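Long-range contact in lipoxygenase (Cyanothece sp., PDB 5EK8), which probably inserts molecular oxygen into polyunsaturated fatty acids as a 9R-lipoxygenase, using a single non-heme iron: residues Q193-K205 and T612-Y626. Sequence-based numbering, arbitrary orientation.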
loop_
_atom_site.group_PDB
_atom_site.type_symbol
_atom_site.label_atom_id
_atom_site.label_comp_id
_atom_site.label_asym_id
_atom_site.label_seq_id
_atom_site.Cartn_x
_atom_site.Cartn_y
_atom_site.Cartn_z
ATOM N N GLN A 193 3.308 0.697 18.301
ATOM C CA GLN A 193 1.973 0.128 18.149
ATOM C C GLN A 193 2.052 -1.266 17.540
ATOM O O GLN A 193 1.373 -2.197 17.994
ATOM C CB GLN A 193 1.088 1.025 17.284
ATOM C CG GLN A 193 0.658 2.306 17.960
ATOM C CD GLN A 193 -0.646 2.830 17.400
ATOM O OE1 GLN A 193 -1.338 2.128 16.658
ATOM N NE2 GLN A 193 -0.992 4.069 17.748
ATOM N N ALA A 194 2.891 -1.411 16.521
ATOM C CA ALA A 194 3.044 -2.711 15.878
ATOM C C ALA A 194 3.480 -3.774 16.880
ATOM O O ALA A 194 2.828 -4.813 17.027
ATOM C CB ALA A 194 4.038 -2.628 14.729
ATOM N N TYR A 195 4.576 -3.498 17.580
ATOM C CA TYR A 195 5.163 -4.478 18.485
ATOM C C TYR A 195 4.251 -4.758 19.673
ATOM O O TYR A 195 4.231 -5.869 20.200
ATOM C CB TYR A 195 6.543 -4.004 18.948
ATOM C CG TYR A 195 7.563 -4.032 17.829
ATOM C CD1 TYR A 195 7.721 -5.170 17.043
ATOM C CD2 TYR A 195 8.341 -2.916 17.533
ATOM C CE1 TYR A 195 8.639 -5.208 16.008
ATOM C CE2 TYR A 195 9.265 -2.943 16.495
ATOM C CZ TYR A 195 9.409 -4.093 15.734
ATOM O OH TYR A 195 10.322 -4.131 14.698
ATOM N N ALA A 196 3.479 -3.756 20.076
ATOM C CA ALA A 196 2.529 -3.926 21.165
ATOM C C ALA A 196 1.411 -4.878 20.756
ATOM O O ALA A 196 1.139 -5.875 21.443
ATOM C CB ALA A 196 1.958 -2.585 21.580
ATOM N N SER A 197 0.765 -4.549 19.637
ATOM C CA SER A 197 -0.319 -5.358 19.084
ATOM C C SER A 197 0.129 -6.805 18.902
ATOM O O SER A 197 -0.564 -7.754 19.302
ATOM C CB SER A 197 -0.787 -4.771 17.749
ATOM O OG SER A 197 -2.050 -5.287 17.370
ATOM N N ALA A 198 1.307 -6.960 18.308
ATOM C CA ALA A 198 1.871 -8.280 18.085
ATOM C C ALA A 198 2.138 -8.987 19.413
ATOM O O ALA A 198 1.924 -10.187 19.525
ATOM C CB ALA A 198 3.151 -8.184 17.257
ATOM N N ASN A 199 2.594 -8.249 20.420
ATOM C CA ASN A 199 2.879 -8.866 21.714
ATOM C C ASN A 199 1.608 -9.366 22.400
ATOM O O ASN A 199 1.633 -10.370 23.109
ATOM C CB ASN A 199 3.623 -7.895 22.630
ATOM C CG ASN A 199 4.513 -8.609 23.632
ATOM O OD1 ASN A 199 4.693 -9.827 23.566
ATOM N ND2 ASN A 199 5.083 -7.855 24.559
ATOM N N VAL A 200 0.496 -8.670 22.186
ATOM C CA VAL A 200 -0.783 -9.162 22.689
ATOM C C VAL A 200 -1.258 -10.404 21.927
ATOM O O VAL A 200 -1.564 -11.428 22.532
ATOM C CB VAL A 200 -1.878 -8.083 22.604
ATOM C CG1 VAL A 200 -3.224 -8.659 23.021
ATOM C CG2 VAL A 200 -1.511 -6.882 23.457
ATOM N N LEU A 201 -1.303 -10.316 20.600
ATOM C CA LEU A 201 -1.965 -11.346 19.790
ATOM C C LEU A 201 -1.138 -12.608 19.484
ATOM O O LEU A 201 -1.698 -13.687 19.304
ATOM C CB LEU A 201 -2.432 -10.722 18.472
ATOM C CG LEU A 201 -3.697 -9.865 18.541
ATOM C CD1 LEU A 201 -3.883 -9.027 17.280
ATOM C CD2 LEU A 201 -4.899 -10.760 18.769
ATOM N N THR A 202 0.183 -12.475 19.422
ATOM C CA THR A 202 1.050 -13.582 19.005
ATOM C C THR A 202 1.082 -14.794 19.951
ATOM O O THR A 202 1.125 -15.926 19.471
ATOM C CB THR A 202 2.500 -13.093 18.791
ATOM O OG1 THR A 202 2.503 -12.032 17.831
ATOM C CG2 THR A 202 3.392 -14.214 18.285
ATOM N N PRO A 203 1.066 -14.580 21.284
ATOM C CA PRO A 203 1.049 -15.772 22.148
ATOM C C PRO A 203 -0.162 -16.678 21.922
ATOM O O PRO A 203 -0.083 -17.881 22.189
ATOM C CB PRO A 203 1.018 -15.178 23.555
ATOM C CG PRO A 203 1.695 -13.876 23.411
ATOM C CD PRO A 203 1.269 -13.351 22.076
ATOM N N ILE A 204 -1.255 -16.103 21.427
ATOM C CA ILE A 204 -2.457 -16.863 21.103
ATOM C C ILE A 204 -2.193 -17.781 19.912
ATOM O O ILE A 204 -2.374 -19.003 19.988
ATOM C CB ILE A 204 -3.650 -15.930 20.779
ATOM C CG1 ILE A 204 -3.781 -14.820 21.826
ATOM C CG2 ILE A 204 -4.939 -16.719 20.684
ATOM C CD1 ILE A 204 -4.113 -15.317 23.220
ATOM N N LYS A 205 -1.760 -17.173 18.813
ATOM C CA LYS A 205 -1.435 -17.895 17.593
ATOM C C LYS A 205 -0.393 -18.970 17.874
ATOM O O LYS A 205 -0.459 -20.072 17.338
ATOM C CB LYS A 205 -0.935 -16.919 16.524
ATOM C CG LYS A 205 -0.960 -17.457 15.101
ATOM C CD LYS A 205 0.375 -18.073 14.700
ATOM C CE LYS A 205 1.471 -17.021 14.566
ATOM N NZ LYS A 205 2.807 -17.637 14.314
ATOM N N THR A 612 -6.315 -20.031 12.825
ATOM C CA THR A 612 -5.690 -19.165 13.803
ATOM C C THR A 612 -4.839 -18.112 13.106
ATOM O O THR A 612 -4.851 -16.954 13.511
ATOM C CB THR A 612 -4.837 -19.950 14.826
ATOM O OG1 THR A 612 -4.243 -19.033 15.755
ATOM C CG2 THR A 612 -3.749 -20.765 14.149
ATOM N N ASN A 613 -4.131 -18.494 12.045
ATOM C CA ASN A 613 -3.332 -17.508 11.326
ATOM C C ASN A 613 -4.202 -16.457 10.639
ATOM O O ASN A 613 -3.842 -15.278 10.601
ATOM C CB ASN A 613 -2.417 -18.194 10.315
ATOM C CG ASN A 613 -1.177 -18.771 10.964
ATOM O OD1 ASN A 613 -0.167 -18.083 11.121
ATOM N ND2 ASN A 613 -1.254 -20.033 11.368
ATOM N N GLN A 614 -5.346 -16.885 10.109
ATOM C CA GLN A 614 -6.321 -15.966 9.522
ATOM C C GLN A 614 -6.716 -14.883 10.516
ATOM O O GLN A 614 -6.486 -13.680 10.286
ATOM C CB GLN A 614 -7.572 -16.720 9.061
ATOM C CG GLN A 614 -8.713 -15.814 8.595
ATOM C CD GLN A 614 -9.980 -16.592 8.256
ATOM O OE1 GLN A 614 -9.936 -17.801 8.026
ATOM N NE2 GLN A 614 -11.117 -15.901 8.230
ATOM N N VAL A 615 -7.296 -15.319 11.634
ATOM C CA VAL A 615 -7.767 -14.376 12.645
ATOM C C VAL A 615 -6.623 -13.509 13.183
ATOM O O VAL A 615 -6.769 -12.293 13.352
ATOM C CB VAL A 615 -8.453 -15.104 13.809
ATOM C CG1 VAL A 615 -9.055 -14.096 14.784
ATOM C CG2 VAL A 615 -9.523 -16.047 13.273
ATOM N N TYR A 616 -5.480 -14.141 13.426
ATOM C CA TYR A 616 -4.298 -13.440 13.915
ATOM C C TYR A 616 -3.898 -12.289 12.999
ATOM O O TYR A 616 -3.797 -11.143 13.440
ATOM C CB TYR A 616 -3.126 -14.409 14.068
ATOM C CG TYR A 616 -1.812 -13.740 14.397
ATOM C CD1 TYR A 616 -1.568 -13.235 15.665
ATOM C CD2 TYR A 616 -0.809 -13.623 13.439
ATOM C CE1 TYR A 616 -0.370 -12.625 15.966
ATOM C CE2 TYR A 616 0.396 -13.018 13.735
ATOM C CZ TYR A 616 0.609 -12.518 15.000
ATOM O OH TYR A 616 1.801 -11.910 15.312
ATOM N N ILE A 617 -3.683 -12.601 11.725
ATOM C CA ILE A 617 -3.237 -11.606 10.764
ATOM C C ILE A 617 -4.257 -10.490 10.603
ATOM O O ILE A 617 -3.883 -9.318 10.579
ATOM C CB ILE A 617 -2.946 -12.234 9.383
ATOM C CG1 ILE A 617 -1.689 -13.097 9.449
ATOM C CG2 ILE A 617 -2.748 -11.154 8.328
ATOM C CD1 ILE A 617 -0.448 -12.315 9.819
ATOM N N PHE A 618 -5.539 -10.833 10.498
ATOM C CA PHE A 618 -6.543 -9.781 10.323
ATOM C C PHE A 618 -6.559 -8.831 11.523
ATOM O O PHE A 618 -6.537 -7.597 11.366
ATOM C CB PHE A 618 -7.929 -10.381 10.103
ATOM C CG PHE A 618 -8.107 -11.006 8.758
ATOM C CD1 PHE A 618 -7.309 -10.626 7.693
ATOM C CD2 PHE A 618 -9.072 -11.972 8.553
ATOM C CE1 PHE A 618 -7.465 -11.203 6.448
ATOM C CE2 PHE A 618 -9.239 -12.552 7.306
ATOM C CZ PHE A 618 -8.432 -12.168 6.253
ATOM N N SER A 619 -6.569 -9.419 12.717
ATOM C CA SER A 619 -6.610 -8.662 13.967
ATOM C C SER A 619 -5.377 -7.780 14.154
ATOM O O SER A 619 -5.470 -6.665 14.671
ATOM C CB SER A 619 -6.751 -9.618 15.146
ATOM O OG SER A 619 -7.758 -10.580 14.884
ATOM N N VAL A 620 -4.224 -8.287 13.731
ATOM C CA VAL A 620 -2.986 -7.518 13.781
ATOM C C VAL A 620 -3.030 -6.349 12.801
ATOM O O VAL A 620 -2.801 -5.199 13.180
ATOM C CB VAL A 620 -1.754 -8.398 13.465
ATOM C CG1 VAL A 620 -0.582 -7.545 12.980
ATOM C CG2 VAL A 620 -1.359 -9.224 14.680
ATOM N N LEU A 621 -3.339 -6.654 11.543
ATOM C CA LEU A 621 -3.312 -5.665 10.473
ATOM C C LEU A 621 -4.294 -4.521 10.703
ATOM O O LEU A 621 -3.992 -3.373 10.377
ATOM C CB LEU A 621 -3.597 -6.328 9.123
ATOM C CG LEU A 621 -2.495 -7.215 8.536
ATOM C CD1 LEU A 621 -2.828 -7.612 7.099
ATOM C CD2 LEU A 621 -1.139 -6.523 8.611
ATOM N N ASN A 622 -5.468 -4.813 11.253
ATOM C CA ASN A 622 -6.398 -3.725 11.533
ATOM C C ASN A 622 -6.194 -3.154 12.943
ATOM O O ASN A 622 -6.681 -2.067 13.255
ATOM C CB ASN A 622 -7.849 -4.187 11.316
ATOM C CG ASN A 622 -8.608 -4.419 12.622
ATOM O OD1 ASN A 622 -8.160 -5.151 13.511
ATOM N ND2 ASN A 622 -9.777 -3.794 12.734
ATOM N N GLY A 623 -5.457 -3.882 13.783
ATOM C CA GLY A 623 -5.206 -3.457 15.151
ATOM C C GLY A 623 -4.125 -2.395 15.283
ATOM O O GLY A 623 -4.099 -1.640 16.257
ATOM N N ILE A 624 -3.224 -2.347 14.307
ATOM C CA ILE A 624 -2.183 -1.324 14.261
ATOM C C ILE A 624 -2.694 -0.105 13.500
ATOM O O ILE A 624 -2.908 -0.169 12.287
ATOM C CB ILE A 624 -0.897 -1.851 13.591
ATOM C CG1 ILE A 624 -0.385 -3.097 14.314
ATOM C CG2 ILE A 624 0.174 -0.778 13.572
ATOM C CD1 ILE A 624 0.645 -3.873 13.533
ATOM N N LYS A 625 -2.888 1.005 14.206
ATOM C CA LYS A 625 -3.540 2.162 13.607
ATOM C C LYS A 625 -2.818 3.475 13.899
ATOM O O LYS A 625 -3.334 4.326 14.617
ATOM C CB LYS A 625 -4.992 2.244 14.089
ATOM C CG LYS A 625 -5.911 3.036 13.172
ATOM C CD LYS A 625 -7.362 2.651 13.391
ATOM C CE LYS A 625 -8.248 3.194 12.282
ATOM N NZ LYS A 625 -9.613 2.602 12.338
ATOM N N TYR A 626 -1.629 3.636 13.328
ATOM C CA TYR A 626 -0.866 4.872 13.464
ATOM C C TYR A 626 -0.807 5.615 12.127
ATOM O O TYR A 626 -0.496 5.028 11.087
ATOM C CB TYR A 626 0.545 4.567 13.977
ATOM C CG TYR A 626 1.419 5.779 14.226
ATOM C CD1 TYR A 626 1.604 6.271 15.509
ATOM C CD2 TYR A 626 2.078 6.419 13.180
ATOM C CE1 TYR A 626 2.406 7.371 15.748
ATOM C CE2 TYR A 626 2.880 7.525 13.410
ATOM C CZ TYR A 626 3.038 7.993 14.699
ATOM O OH TYR A 626 3.835 9.086 14.943
#
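Tyr616 OH donates a 2.6 Å hydrogen bond to Thr202 OG1, which in turn donates to Ala198 O, a carbonyl that also accepts Thr202 N from the opposite face of its plane; the phenol thus ends a short relay into the other helix's backbone. The axes of the short helical segments 193-205 and 612-623 approach to 9.6 Å, their N-to-C directions 153° apart, nearly antiparallel. In a second hydrogen bond, beyond the end of the second helix, Lys625 N donates to Gln193 OE1 at 3.1 Å, nearly in line with the amide C=O. The Gln193 amide stands almost perpendicular to the Tyr626 ring, with NE2 at the ring edge.

Tyr616 CG lies anti to the backbone N (chi1 172°), which sends the ring across to the first helix. Lys205 CB makes a CH-pi contact over one face, 4.2 Å from the centroid; Val620 CG2 lies over the opposite face, toward the rim, and Leu201 C meets the edge. A leucine in place of Tyr616 would probably leave Thr202 OG1 without its donor and Lys205 CB without an aromatic face.

Apolar packing continues along the interface: Leu201 CD1 touches Val620 CG2 and Ser619 CB, each at 3.6 Å, and Ile624 CD1 reaches Ala194 CA, also at 3.6 Å. Lys205 bends past Thr612 and Asn613, its NZ salt-bridged to Glu11.

This is antiparallel helix packing within the mainly helical lipoxygenase catalytic domain: helix 188-214 lies between helix 2-21, where Leu18 touches Thr202, and helix 608-623, whose Phe618 packs on iron-ligand-bearing helix 337-377; Ile624 also lies near the C-terminal iron ligand Ile668.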